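ABC transporter substrate binding protein (Ribose) (Agrobacterium vitis S4, PDB 4WT7) binds the sugar alcohol d-allitol between two lobes and probably serves as the carbohydrate-capturing solute-binding component of an ABC transporter. Local coordinates at residues D172-V175 and N176-Y180; L143-V146 and S147-G151; L28-G32 and K33-I37; S130-N134 and W135-K139; V184-I187 and Q188-R192. All blocks are in the same frame, centred on the assembly; numbering follows the deposited sequence.

Contacts 1, 2 and 5 gather in one lobe of the protein and touch one another, whereas contact 3 lies on the other side of the chain's centre, about 42 Å from contact 1 between centres. Contact 4 is the most central and the nearest to the ligand pocket. Contacts 2 and 4 are opposite ends of helix 134-148, one closed by a Schellman motif and the other by an N-cap aspartate. Contacts 2, 3 and 4 are partly buried; contacts 1 and 5 lie at the surface, on a helix and on the edge strand that follows it. Contact 1 relies mainly on backbone bonds, contact 5 on a side-chain amide, and contact 3 on a tight turn with two packed aliphatic side chains.

Contact 1 of 5, residues D172-V175 and N176-Y180; sequences DQLV and NVIKY
Leu-174 and Ile-178 stand one turn apart on helix 165-178 and supply the apolar part of this local contact. Their side chains cross obliquely, with Leu-174 CD1 4.1 Å from Ile-178 CG2. Ile-178 holds CG1 between its backbone N and carbonyl carbon (chi1 76°), placing Ile-178 CG2 3.4 Å from Leu-174 O. Branched aliphatic residues suit this side because Ile-178 also packs on Val-184 and Ile-186. Helix 165-178 is the middle of a beta-alpha-beta crossover, linking strands 153-158 and 184-186, which run parallel as neighbours in the sheet. On another side, Val-177 CG2 lies 3.2 Å from Gln-173 O, and the valine faces helix 134-148.

Backbone bonds tie the two segments together. Val-177 N gives a hydrogen bond of 2.8 Å to Gln-173 O, and Ile-178 N one of 3.0 Å to Leu-174 O. Lys-179 N bonds in the same way to Val-175 O at 3.0 Å.

The polar side chains bond beyond the turn: Asp-172 OD1 meets the hydroxyl of Tyr-162, and Gln-173, facing helix 134-148, gives NE2 to the carbonyl oxygen of Trp-135.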
loop_
_atom_site.group_PDB
_atom_site.type_symbol
_atom_site.label_atom_id
_atom_site.label_comp_id
_atom_site.label_asym_id
_atom_site.label_seq_id
_atom_site.Cartn_x
_atom_site.Cartn_y
_atom_site.Cartn_z
ATOM N N ASP A 172 -10.005 -0.663 8.539
ATOM C CA ASP A 172 -10.712 -1.447 9.549
ATOM C C ASP A 172 -10.033 -1.384 10.915
ATOM O O ASP A 172 -10.673 -1.308 11.971
ATOM C CB ASP A 172 -10.837 -2.915 9.097
ATOM C CG ASP A 172 -11.867 -3.096 8.020
ATOM O OD1 ASP A 172 -12.613 -2.132 7.727
ATOM O OD2 ASP A 172 -11.952 -4.186 7.439
ATOM N N GLN A 173 -8.707 -1.392 10.906
ATOM C CA GLN A 173 -7.986 -1.359 12.164
ATOM C C GLN A 173 -8.076 0.005 12.836
ATOM O O GLN A 173 -8.132 0.085 14.062
ATOM C CB GLN A 173 -6.551 -1.783 11.950
ATOM C CG GLN A 173 -6.443 -3.245 11.560
ATOM C CD GLN A 173 -6.993 -4.168 12.658
ATOM O OE1 GLN A 173 -8.177 -4.539 12.676
ATOM N NE2 GLN A 173 -6.128 -4.504 13.597
ATOM N N LEU A 174 -8.084 1.071 12.042
ATOM C CA LEU A 174 -8.275 2.401 12.582
ATOM C C LEU A 174 -9.639 2.435 13.243
ATOM O O LEU A 174 -9.804 2.869 14.388
ATOM C CB LEU A 174 -8.223 3.427 11.463
ATOM C CG LEU A 174 -8.605 4.844 11.897
ATOM C CD1 LEU A 174 -7.481 5.430 12.759
ATOM C CD2 LEU A 174 -8.878 5.671 10.671
ATOM N N VAL A 175 -10.639 1.967 12.509
ATOM C CA VAL A 175 -11.988 2.023 13.036
ATOM C C VAL A 175 -11.981 1.262 14.362
ATOM O O VAL A 175 -12.533 1.704 15.380
ATOM C CB VAL A 175 -13.011 1.405 12.086
ATOM C CG1 VAL A 175 -14.290 1.168 12.823
ATOM C CG2 VAL A 175 -13.214 2.297 10.875
ATOM N N ASN A 176 -11.324 0.123 14.362
ATOM C CA ASN A 176 -11.437 -0.742 15.504
ATOM C C ASN A 176 -10.656 -0.287 16.702
ATOM O O ASN A 176 -11.006 -0.615 17.835
ATOM C CB ASN A 176 -11.019 -2.137 15.168
ATOM C CG ASN A 176 -11.482 -3.084 16.194
ATOM O OD1 ASN A 176 -12.692 -3.294 16.342
ATOM N ND2 ASN A 176 -10.551 -3.627 16.970
ATOM N N VAL A 177 -9.551 0.401 16.451
ATOM C CA VAL A 177 -8.794 0.948 17.539
ATOM C C VAL A 177 -9.604 2.088 18.172
ATOM O O VAL A 177 -9.810 2.080 19.375
ATOM C CB VAL A 177 -7.402 1.386 17.088
ATOM C CG1 VAL A 177 -6.733 2.213 18.150
ATOM C CG2 VAL A 177 -6.563 0.141 16.793
ATOM N N ILE A 178 -10.109 3.027 17.378
ATOM C CA ILE A 178 -10.767 4.200 17.977
ATOM C C ILE A 178 -12.140 3.876 18.581
ATOM O O ILE A 178 -12.658 4.614 19.427
ATOM C CB ILE A 178 -10.856 5.426 16.998
ATOM C CG1 ILE A 178 -11.952 5.253 15.946
ATOM C CG2 ILE A 178 -9.494 5.672 16.332
ATOM C CD1 ILE A 178 -11.969 6.365 14.901
ATOM N N LYS A 179 -12.755 2.788 18.141
ATOM C CA LYS A 179 -13.921 2.291 18.849
ATOM C C LYS A 179 -13.746 2.261 20.398
ATOM O O LYS A 179 -14.703 2.491 21.144
ATOM C CB LYS A 179 -14.268 0.910 18.321
ATOM C CG LYS A 179 -15.466 0.340 18.942
ATOM C CD LYS A 179 -16.048 -0.773 18.116
ATOM C CE LYS A 179 -15.845 -2.097 18.770
ATOM N NZ LYS A 179 -16.783 -3.159 18.242
ATOM N N TYR A 180 -12.531 1.985 20.870
ATOM C CA TYR A 180 -12.240 1.867 22.298
ATOM C C TYR A 180 -11.594 3.126 22.912
ATOM O O TYR A 180 -11.074 3.074 24.036
ATOM C CB TYR A 180 -11.353 0.643 22.538
ATOM C CG TYR A 180 -12.078 -0.610 22.145
ATOM C CD1 TYR A 180 -12.910 -1.246 23.041
ATOM C CD2 TYR A 180 -12.006 -1.104 20.843
ATOM C CE1 TYR A 180 -13.621 -2.370 22.674
ATOM C CE2 TYR A 180 -12.729 -2.236 20.457
ATOM C CZ TYR A 180 -13.546 -2.852 21.379
ATOM O OH TYR A 180 -14.284 -3.951 21.026
#

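Contact 2 of 5, residues L143-V146 and S147-G151; sequences LQLV and SDIGG
Gln-144 and Asp-148 are joined by a side-chain hydrogen bond along the helix that is well placed on the amide's side only. Gln-144 NE2 lies 3.2 Å from Asp-148 OD1, which sits in the plane of the amide, yet the nitrogen approaches from 36° above the carboxylate plane. A bend at chi2 (89°) turns the glutamine amide forward, towards Asp-148 on the next turn. The two ends have further partners: Gln-144 OE1 bonds to Asn-307, and Asp-148 OD2 to the hydroxyl of Tyr-248, the aspartate's stronger partner, so both flat groups are held from two directions.

The inner side is aliphatic, as befits buried positions. Leu-145 CD2 meets Ile-149 CD1 at 4.1 Å, while Val-146 CG1 rests 3.9 Å from Gly-151 CA, where the chain comes back.

Ile-149, whose N still bonds to Leu-145 O at 3.0 Å, is the first residue to leave helical geometry. Gly-150 then takes a positive phi (73°), which glycine adopts readily, and swings the chain back. Gly-151 N consequently reaches Val-146 O at 3.0 Å, while Gly-150 N bonds to Ser-147 O at 3.1 Å. This pair of bonds is the Schellman motif that closes helix 134-148.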
loop_
_atom_site.group_PDB
_atom_site.type_symbol
_atom_site.label_atom_id
_atom_site.label_comp_id
_atom_site.label_asym_id
_atom_site.label_seq_id
_atom_site.Cartn_x
_atom_site.Cartn_y
_atom_site.Cartn_z
ATOM N N LEU A 143 -2.893 3.269 17.050
ATOM C CA LEU A 143 -2.540 3.468 18.450
ATOM C C LEU A 143 -1.594 4.665 18.586
ATOM O O LEU A 143 -1.674 5.435 19.544
ATOM C CB LEU A 143 -1.934 2.194 19.055
ATOM C CG LEU A 143 -2.962 1.077 19.280
ATOM C CD1 LEU A 143 -2.277 -0.272 19.555
ATOM C CD2 LEU A 143 -3.858 1.442 20.437
ATOM N N GLN A 144 -0.702 4.812 17.617
ATOM C CA GLN A 144 0.202 5.948 17.611
ATOM C C GLN A 144 -0.621 7.227 17.496
ATOM O O GLN A 144 -0.405 8.193 18.226
ATOM C CB GLN A 144 1.195 5.845 16.459
ATOM C CG GLN A 144 2.146 7.055 16.380
ATOM C CD GLN A 144 3.382 6.838 17.205
ATOM O OE1 GLN A 144 4.108 5.879 16.980
ATOM N NE2 GLN A 144 3.625 7.708 18.174
ATOM N N LEU A 145 -1.566 7.219 16.567
ATOM C CA LEU A 145 -2.414 8.369 16.319
ATOM C C LEU A 145 -3.134 8.757 17.614
ATOM O O LEU A 145 -3.067 9.906 18.051
ATOM C CB LEU A 145 -3.397 8.095 15.158
ATOM C CG LEU A 145 -4.303 9.286 14.752
ATOM C CD1 LEU A 145 -4.826 9.171 13.332
ATOM C CD2 LEU A 145 -5.490 9.397 15.676
ATOM N N VAL A 146 -3.799 7.786 18.241
ATOM C CA VAL A 146 -4.588 8.017 19.453
ATOM C C VAL A 146 -3.712 8.557 20.597
ATOM O O VAL A 146 -3.997 9.627 21.187
ATOM C CB VAL A 146 -5.345 6.724 19.884
ATOM C CG1 VAL A 146 -5.853 6.826 21.323
ATOM C CG2 VAL A 146 -6.513 6.451 18.933
ATOM N N SER A 147 -2.648 7.832 20.912
ATOM C CA SER A 147 -1.671 8.329 21.891
ATOM C C SER A 147 -1.265 9.786 21.564
ATOM O O SER A 147 -1.363 10.670 22.410
ATOM C CB SER A 147 -0.469 7.377 21.976
ATOM O OG SER A 147 0.639 7.957 22.650
ATOM N N ASP A 148 -0.905 10.046 20.313
ATOM C CA ASP A 148 -0.436 11.360 19.898
ATOM C C ASP A 148 -1.432 12.491 20.161
ATOM O O ASP A 148 -1.029 13.648 20.420
ATOM C CB ASP A 148 -0.131 11.367 18.402
ATOM C CG ASP A 148 1.266 10.837 18.048
ATOM O OD1 ASP A 148 2.032 10.397 18.927
ATOM O OD2 ASP A 148 1.580 10.849 16.843
ATOM N N ILE A 149 -2.719 12.202 20.010
ATOM C CA ILE A 149 -3.728 13.248 20.155
ATOM C C ILE A 149 -4.398 13.217 21.525
ATOM O O ILE A 149 -5.401 13.879 21.736
ATOM C CB ILE A 149 -4.825 13.235 19.051
ATOM C CG1 ILE A 149 -5.740 12.013 19.175
ATOM C CG2 ILE A 149 -4.218 13.348 17.652
ATOM C CD1 ILE A 149 -6.966 12.146 18.303
ATOM N N GLY A 150 -3.811 12.495 22.465
ATOM C CA GLY A 150 -4.315 12.496 23.815
ATOM C C GLY A 150 -5.616 11.738 23.987
ATOM O O GLY A 150 -6.296 11.904 25.006
ATOM N N GLY A 151 -5.970 10.890 23.021
ATOM C CA GLY A 151 -7.117 10.046 23.197
ATOM C C GLY A 151 -8.402 10.801 22.931
ATOM O O GLY A 151 -9.493 10.323 23.279
#

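Contact 3 of 5, residues L28-G32 and K33-I37; sequences LSLKG and KRIGI
Leu-30 and Ile-35 cross at about a right angle, the leucine reaching over from the loop and the isoleucine rising from the start of strand 34-39. The touch is made by one branch of each: Leu-30 CD1 lies 4.1 Å from Ile-35 CG1. In the isoleucine, CG1 is anti to the carbonyl carbon (chi1 -53°), the setting that sends this arm rather than CG2 to the leucine. Both residues are buried, as suits aliphatic branches packed against each other.

The bend itself is a type II beta turn from Leu-30 to Lys-33. Lys-33 N donates to Leu-30 O at 2.9 Å, arriving from 37° above the carbonyl plane. Gly-32 occupies the third position with phi 72°, a conformation glycine enters without strain from a side chain. Overlapping the start of the turn, Ser-29 OG accepts from Lys-31 N at 3.2 Å in an ST turn.

Lys-33 is oriented quite differently from the apolar pair. Its CB and CG lie beside Leu-30 O, CG at 3.4 Å, and then the chain bends and carries the ammonium away from the turn. Lysine suits a position with a greasy stem over backbone and a charged end leading outward.

Leu-30 packs on Ile-283 and Ala-287 of helix 275-290, and Ile-35 on Val-58 of helix 45-60. The turn leads directly into strand 34-39, which runs between strands 64-69 and 91-95 of the parallel sheet.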
loop_
_atom_site.group_PDB
_atom_site.type_symbol
_atom_site.label_atom_id
_atom_site.label_comp_id
_atom_site.label_asym_id
_atom_site.label_seq_id
_atom_site.Cartn_x
_atom_site.Cartn_y
_atom_site.Cartn_z
ATOM N N LEU A 28 16.732 -22.577 -6.091
ATOM C CA LEU A 28 15.623 -22.150 -6.924
ATOM C C LEU A 28 16.101 -21.620 -8.290
ATOM O O LEU A 28 17.214 -21.079 -8.430
ATOM C CB LEU A 28 14.798 -21.091 -6.189
ATOM C CG LEU A 28 14.082 -21.572 -4.927
ATOM C CD1 LEU A 28 13.478 -20.390 -4.170
ATOM C CD2 LEU A 28 12.996 -22.599 -5.288
ATOM N N SER A 29 15.239 -21.790 -9.281
ATOM C CA SER A 29 15.509 -21.419 -10.667
ATOM C C SER A 29 14.181 -21.157 -11.365
ATOM O O SER A 29 13.136 -21.669 -10.949
ATOM C CB SER A 29 16.258 -22.544 -11.394
ATOM O OG SER A 29 16.636 -22.190 -12.726
ATOM N N LEU A 30 14.226 -20.333 -12.407
ATOM C CA LEU A 30 13.084 -20.146 -13.283
ATOM C C LEU A 30 13.514 -20.315 -14.725
ATOM O O LEU A 30 12.829 -19.870 -15.652
ATOM C CB LEU A 30 12.452 -18.770 -13.061
ATOM C CG LEU A 30 11.732 -18.587 -11.710
ATOM C CD1 LEU A 30 11.146 -17.189 -11.620
ATOM C CD2 LEU A 30 10.646 -19.594 -11.483
ATOM N N LYS A 31 14.646 -20.995 -14.918
ATOM C CA LYS A 31 15.191 -21.175 -16.257
ATOM C C LYS A 31 14.106 -21.854 -17.090
ATOM O O LYS A 31 13.399 -22.730 -16.594
ATOM C CB LYS A 31 16.490 -21.994 -16.197
ATOM C CG LYS A 31 17.095 -22.302 -17.551
ATOM C CD LYS A 31 18.420 -23.073 -17.421
ATOM C CE LYS A 31 18.984 -23.533 -18.806
ATOM N NZ LYS A 31 19.435 -22.414 -19.713
ATOM N N GLY A 32 13.917 -21.408 -18.324
ATOM C CA GLY A 32 12.893 -21.968 -19.182
ATOM C C GLY A 32 11.454 -21.629 -18.832
ATOM O O GLY A 32 10.559 -22.100 -19.503
ATOM N N LYS A 33 11.208 -20.812 -17.807
ATOM C CA LYS A 33 9.833 -20.449 -17.447
ATOM C C LYS A 33 9.511 -19.049 -17.930
ATOM O O LYS A 33 10.384 -18.184 -18.027
ATOM C CB LYS A 33 9.615 -20.483 -15.925
ATOM C CG LYS A 33 10.037 -21.772 -15.273
ATOM C CD LYS A 33 9.195 -22.963 -15.771
ATOM C CE LYS A 33 9.693 -24.265 -15.168
ATOM N NZ LYS A 33 8.761 -25.352 -15.536
ATOM N N ARG A 34 8.247 -18.826 -18.229
ATOM C CA ARG A 34 7.764 -17.480 -18.535
ATOM C C ARG A 34 6.844 -17.048 -17.396
ATOM O O ARG A 34 5.886 -17.765 -17.051
ATOM C CB ARG A 34 7.014 -17.483 -19.873
ATOM C CG ARG A 34 7.934 -17.523 -21.094
ATOM C CD ARG A 34 7.304 -18.153 -22.341
ATOM N NE ARG A 34 5.972 -17.612 -22.665
ATOM C CZ ARG A 34 4.809 -18.233 -22.430
ATOM N NH1 ARG A 34 3.671 -17.646 -22.762
ATOM N NH2 ARG A 34 4.757 -19.436 -21.889
ATOM N N ILE A 35 7.130 -15.884 -16.807
ATOM C CA ILE A 35 6.331 -15.372 -15.695
ATOM C C ILE A 35 5.633 -14.056 -16.058
ATOM O O ILE A 35 6.304 -13.067 -16.383
ATOM C CB ILE A 35 7.216 -15.137 -14.422
ATOM C CG1 ILE A 35 8.007 -16.396 -14.065
ATOM C CG2 ILE A 35 6.352 -14.678 -13.252
ATOM C CD1 ILE A 35 7.218 -17.684 -14.112
ATOM N N GLY A 36 4.298 -14.062 -16.031
ATOM C CA GLY A 36 3.499 -12.876 -16.276
ATOM C C GLY A 36 3.583 -11.980 -15.048
ATOM O O GLY A 36 3.338 -12.442 -13.938
ATOM N N ILE A 37 3.928 -10.706 -15.230
ATOM C CA ILE A 37 3.962 -9.787 -14.091
ATOM C C ILE A 37 3.081 -8.599 -14.370
ATOM O O ILE A 37 3.414 -7.788 -15.215
ATOM C CB ILE A 37 5.398 -9.276 -13.836
ATOM C CG1 ILE A 37 6.322 -10.436 -13.477
ATOM C CG2 ILE A 37 5.440 -8.225 -12.696
ATOM C CD1 ILE A 37 7.741 -10.044 -13.540
#

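Contact 4 of 5, residues S130-N134 and W135-K139; sequences STSDN and WGIGK
Asp-133 caps the N-terminus of helix 134-148 in this local contact, where strand 129-131 of the parallel sheet gives way to a helix that packs in the other lobe. Asp-133 OD1 accepts from Gly-136 N at 3.0 Å along a nearly straight N-H line (171°), although the donor stands 59° above the carboxylate plane. With CG anti to the backbone N (chi1 169°), the carboxylate folds forward to the first turn, where it probably gains from the helix dipole. The same oxygen lies at the edge of the Trp-135 indole, 3.6 Å from CE3. Ile-137 N donates to Asp-133 O at 3.1 Å, in the carbonyl plane.

Ile-137 turns towards the preceding loop, and its CD1 presses tightly on Ser-132 CB at 3.4 Å; the short serine side chain adds only OG, 3.8 Å from Ile-137 CD1. Asn-134 lies alongside Ile-137, pointing the same way, with OD1 3.5 Å from Ile-137 CD1. At Gly-138 the lack of a side chain spares Asn-134 O from crowding.

Asn-134 OD1 accepts from Arg-170, and Ser-132 OG turns to bond with Gln-273, both partners lining the allitol pocket. Trp-135 touches both Ile-169 of helix 165-178 and Tyr-300 of strand 298-300.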
loop_
_atom_site.group_PDB
_atom_site.type_symbol
_atom_site.label_atom_id
_atom_site.label_comp_id
_atom_site.label_asym_id
_atom_site.label_seq_id
_atom_site.Cartn_x
_atom_site.Cartn_y
_atom_site.Cartn_z
ATOM N N SER A 130 1.704 -12.090 -1.062
ATOM C CA SER A 130 2.800 -11.398 -0.386
ATOM C C SER A 130 2.336 -10.001 0.015
ATOM O O SER A 130 1.906 -9.217 -0.819
ATOM C CB SER A 130 4.044 -11.295 -1.284
ATOM O OG SER A 130 4.568 -12.563 -1.607
ATOM N N THR A 131 2.427 -9.698 1.303
ATOM C CA THR A 131 1.793 -8.523 1.834
ATOM C C THR A 131 2.398 -8.284 3.202
ATOM O O THR A 131 2.889 -9.230 3.819
ATOM C CB THR A 131 0.249 -8.738 1.921
ATOM O OG1 THR A 131 -0.409 -7.516 2.235
ATOM C CG2 THR A 131 -0.127 -9.768 3.005
ATOM N N SER A 132 2.426 -7.035 3.661
ATOM C CA SER A 132 2.731 -6.786 5.062
ATOM C C SER A 132 1.603 -7.401 5.885
ATOM O O SER A 132 0.549 -7.686 5.340
ATOM C CB SER A 132 2.799 -5.268 5.346
ATOM O OG SER A 132 3.872 -4.654 4.641
ATOM N N ASP A 133 1.814 -7.589 7.184
ATOM C CA ASP A 133 0.746 -7.936 8.096
ATOM C C ASP A 133 0.015 -6.633 8.395
ATOM O O ASP A 133 0.389 -5.894 9.314
ATOM C CB ASP A 133 1.311 -8.527 9.375
ATOM C CG ASP A 133 0.291 -8.660 10.481
ATOM O OD1 ASP A 133 -0.834 -8.122 10.390
ATOM O OD2 ASP A 133 0.622 -9.355 11.479
ATOM N N ASN A 134 -1.012 -6.366 7.605
ATOM C CA ASN A 134 -1.726 -5.103 7.680
ATOM C C ASN A 134 -2.613 -4.921 8.901
ATOM O O ASN A 134 -2.967 -3.815 9.249
ATOM C CB ASN A 134 -2.485 -4.879 6.381
ATOM C CG ASN A 134 -1.540 -4.538 5.277
ATOM O OD1 ASN A 134 -0.891 -3.501 5.328
ATOM N ND2 ASN A 134 -1.371 -5.442 4.333
ATOM N N TRP A 135 -2.907 -6.000 9.600
ATOM C CA TRP A 135 -3.566 -5.853 10.879
ATOM C C TRP A 135 -2.623 -5.171 11.872
ATOM O O TRP A 135 -3.014 -4.222 12.575
ATOM C CB TRP A 135 -4.024 -7.213 11.353
ATOM C CG TRP A 135 -5.095 -7.777 10.454
ATOM C CD1 TRP A 135 -6.427 -7.515 10.540
ATOM C CD2 TRP A 135 -4.935 -8.673 9.340
ATOM N NE1 TRP A 135 -7.099 -8.190 9.586
ATOM C CE2 TRP A 135 -6.213 -8.924 8.829
ATOM C CE3 TRP A 135 -3.835 -9.324 8.752
ATOM C CZ2 TRP A 135 -6.446 -9.755 7.713
ATOM C CZ3 TRP A 135 -4.061 -10.161 7.649
ATOM C CH2 TRP A 135 -5.357 -10.366 7.145
ATOM N N GLY A 136 -1.376 -5.634 11.881
ATOM C CA GLY A 136 -0.313 -5.052 12.709
ATOM C C GLY A 136 -0.084 -3.602 12.317
ATOM O O GLY A 136 -0.105 -2.731 13.174
ATOM N N ILE A 137 0.124 -3.349 11.020
ATOM C CA ILE A 137 0.316 -1.993 10.530
ATOM C C ILE A 137 -0.813 -1.064 10.973
ATOM O O ILE A 137 -0.583 0.017 11.533
ATOM C CB ILE A 137 0.393 -1.974 9.003
ATOM C CG1 ILE A 137 1.790 -2.418 8.563
ATOM C CG2 ILE A 137 0.119 -0.559 8.458
ATOM C CD1 ILE A 137 1.983 -2.412 7.070
ATOM N N GLY A 138 -2.042 -1.477 10.702
ATOM C CA GLY A 138 -3.158 -0.583 10.896
ATOM C C GLY A 138 -3.372 -0.321 12.357
ATOM O O GLY A 138 -3.655 0.813 12.738
ATOM N N LYS A 139 -3.209 -1.345 13.192
ATOM C CA LYS A 139 -3.366 -1.151 14.637
ATOM C C LYS A 139 -2.241 -0.263 15.235
ATOM O O LYS A 139 -2.469 0.611 16.095
ATOM C CB LYS A 139 -3.396 -2.531 15.326
ATOM C CG LYS A 139 -2.778 -2.520 16.718
ATOM C CD LYS A 139 -2.286 -3.875 17.131
ATOM C CE LYS A 139 -0.855 -4.110 16.751
ATOM N NZ LYS A 139 -0.022 -4.196 17.976
#

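Contact 5 of 5, residues V184-I187 and Q188-R192; sequences VKII and QPELR
Ile-186, on strand 184-186, meets the following loop with both its side chain and its carbonyl oxygen. Its CG2 lies 3.8 Å from Glu-190 OE2 and also touches Glu-190 CG, while CD1 approaches OE2 as well, so the extended glutamate lies slantwise against the branches of the isoleucine. CG2 is anti to the backbone N and beside the carbonyl carbon, which sets it against Glu-190. The carbonyl oxygen of Ile-186 receives Gln-188 NE2 at 3.1 Å. The N-H line is fairly straight (160°), but the nitrogen stands 62° above the carbonyl plane. A bend at chi2 (-53°) curls the glutamine back over its own backbone to make this bond; its two flexible methylenes let the amide reach back, and its polarity suits the exposed loop.

Strand 184-186 forms an edge of the mixed sheet and runs parallel to strand 153-158, completing the crossover from helix 165-178. The loop then leads towards helix 198-212.

Ile-187 turns the other way from its predecessor. It pairs by backbone with Val-155, and its CG2 passes 3.9 Å from Gln-188 O while the side chain is buried against Tyr-213 and Ile-219, a fitting place for a branched aliphatic residue. Further along the loop, Leu-191 bonds by backbone to Val-157 of strand 153-158 and to Asn-159 just after it. Glu-190 has its carboxylate fixed by two partners, OE2 by the hydroxyl of Tyr-171 and OE1 by the amide of Asn-159.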
loop_
_atom_site.group_PDB
_atom_site.type_symbol
_atom_site.label_atom_id
_atom_site.label_comp_id
_atom_site.label_asym_id
_atom_site.label_seq_id
_atom_site.Cartn_x
_atom_site.Cartn_y
_atom_site.Cartn_z
ATOM N N VAL A 184 -12.340 10.042 20.264
ATOM C CA VAL A 184 -11.745 10.146 18.935
ATOM C C VAL A 184 -12.807 9.897 17.871
ATOM O O VAL A 184 -13.498 8.867 17.877
ATOM C CB VAL A 184 -10.606 9.125 18.733
ATOM C CG1 VAL A 184 -9.906 9.390 17.436
ATOM C CG2 VAL A 184 -9.597 9.207 19.893
ATOM N N LYS A 185 -12.944 10.839 16.955
ATOM C CA LYS A 185 -14.011 10.768 15.962
ATOM C C LYS A 185 -13.447 11.010 14.595
ATOM O O LYS A 185 -12.580 11.881 14.398
ATOM C CB LYS A 185 -15.060 11.871 16.197
ATOM C CG LYS A 185 -15.381 12.167 17.642
ATOM C CD LYS A 185 -15.956 10.944 18.338
ATOM C CE LYS A 185 -17.287 11.268 19.038
ATOM N NZ LYS A 185 -17.137 12.350 20.063
ATOM N N ILE A 186 -13.988 10.281 13.643
ATOM C CA ILE A 186 -13.682 10.489 12.251
ATOM C C ILE A 186 -14.680 11.511 11.727
ATOM O O ILE A 186 -15.912 11.365 11.872
ATOM C CB ILE A 186 -13.783 9.167 11.446
ATOM C CG1 ILE A 186 -12.794 8.132 11.986
ATOM C CG2 ILE A 186 -13.550 9.415 9.956
ATOM C CD1 ILE A 186 -12.903 6.776 11.278
ATOM N N ILE A 187 -14.137 12.566 11.140
ATOM C CA ILE A 187 -14.949 13.644 10.621
ATOM C C ILE A 187 -15.751 13.181 9.424
ATOM O O ILE A 187 -15.244 12.490 8.547
ATOM C CB ILE A 187 -14.100 14.803 10.211
ATOM C CG1 ILE A 187 -13.457 15.418 11.458
ATOM C CG2 ILE A 187 -14.928 15.824 9.472
ATOM C CD1 ILE A 187 -12.769 16.713 11.180
ATOM N N GLN A 188 -17.002 13.599 9.380
ATOM C CA GLN A 188 -17.923 13.068 8.384
ATOM C C GLN A 188 -18.006 13.933 7.139
ATOM O O GLN A 188 -18.001 15.180 7.208
ATOM C CB GLN A 188 -19.295 12.741 8.978
ATOM C CG GLN A 188 -19.225 11.519 9.863
ATOM C CD GLN A 188 -18.588 10.334 9.154
ATOM O OE1 GLN A 188 -19.068 9.883 8.102
ATOM N NE2 GLN A 188 -17.474 9.840 9.703
ATOM N N PRO A 189 -18.268 13.243 6.035
ATOM C CA PRO A 189 -17.696 12.903 4.745
ATOM C C PRO A 189 -16.225 12.523 4.958
ATOM O O PRO A 189 -15.419 13.396 5.184
ATOM C CB PRO A 189 -17.873 14.205 3.929
ATOM C CG PRO A 189 -18.816 15.071 4.755
ATOM C CD PRO A 189 -19.415 14.114 5.773
ATOM N N GLU A 190 -15.915 11.227 4.968
ATOM C CA GLU A 190 -14.537 10.777 4.823
ATOM C C GLU A 190 -14.121 11.311 3.471
ATOM O O GLU A 190 -14.970 11.520 2.605
ATOM C CB GLU A 190 -14.442 9.221 4.862
ATOM C CG GLU A 190 -14.687 8.647 6.251
ATOM C CD GLU A 190 -14.528 7.135 6.385
ATOM O OE1 GLU A 190 -14.443 6.403 5.368
ATOM O OE2 GLU A 190 -14.486 6.684 7.553
ATOM N N LEU A 191 -12.828 11.545 3.274
ATOM C CA LEU A 191 -12.359 12.008 1.984
ATOM C C LEU A 191 -11.968 10.830 1.116
ATOM O O LEU A 191 -11.632 9.761 1.614
ATOM C CB LEU A 191 -11.158 12.932 2.157
ATOM C CG LEU A 191 -11.404 14.131 3.064
ATOM C CD1 LEU A 191 -10.172 15.019 3.158
ATOM C CD2 LEU A 191 -12.633 14.940 2.584
ATOM N N ARG A 192 -11.986 11.031 -0.191
ATOM C CA ARG A 192 -11.549 9.998 -1.092
ATOM C C ARG A 192 -10.282 10.444 -1.802
ATOM O O ARG A 192 -10.310 11.360 -2.627
ATOM C CB ARG A 192 -12.691 9.616 -2.041
ATOM C CG ARG A 192 -13.781 8.741 -1.333
ATOM C CD ARG A 192 -14.984 8.540 -2.246
ATOM N NE ARG A 192 -15.530 9.841 -2.616
ATOM C CZ ARG A 192 -16.294 10.080 -3.675
ATOM N NH1 ARG A 192 -16.642 9.087 -4.496
ATOM N NH2 ARG A 192 -16.712 11.323 -3.901
#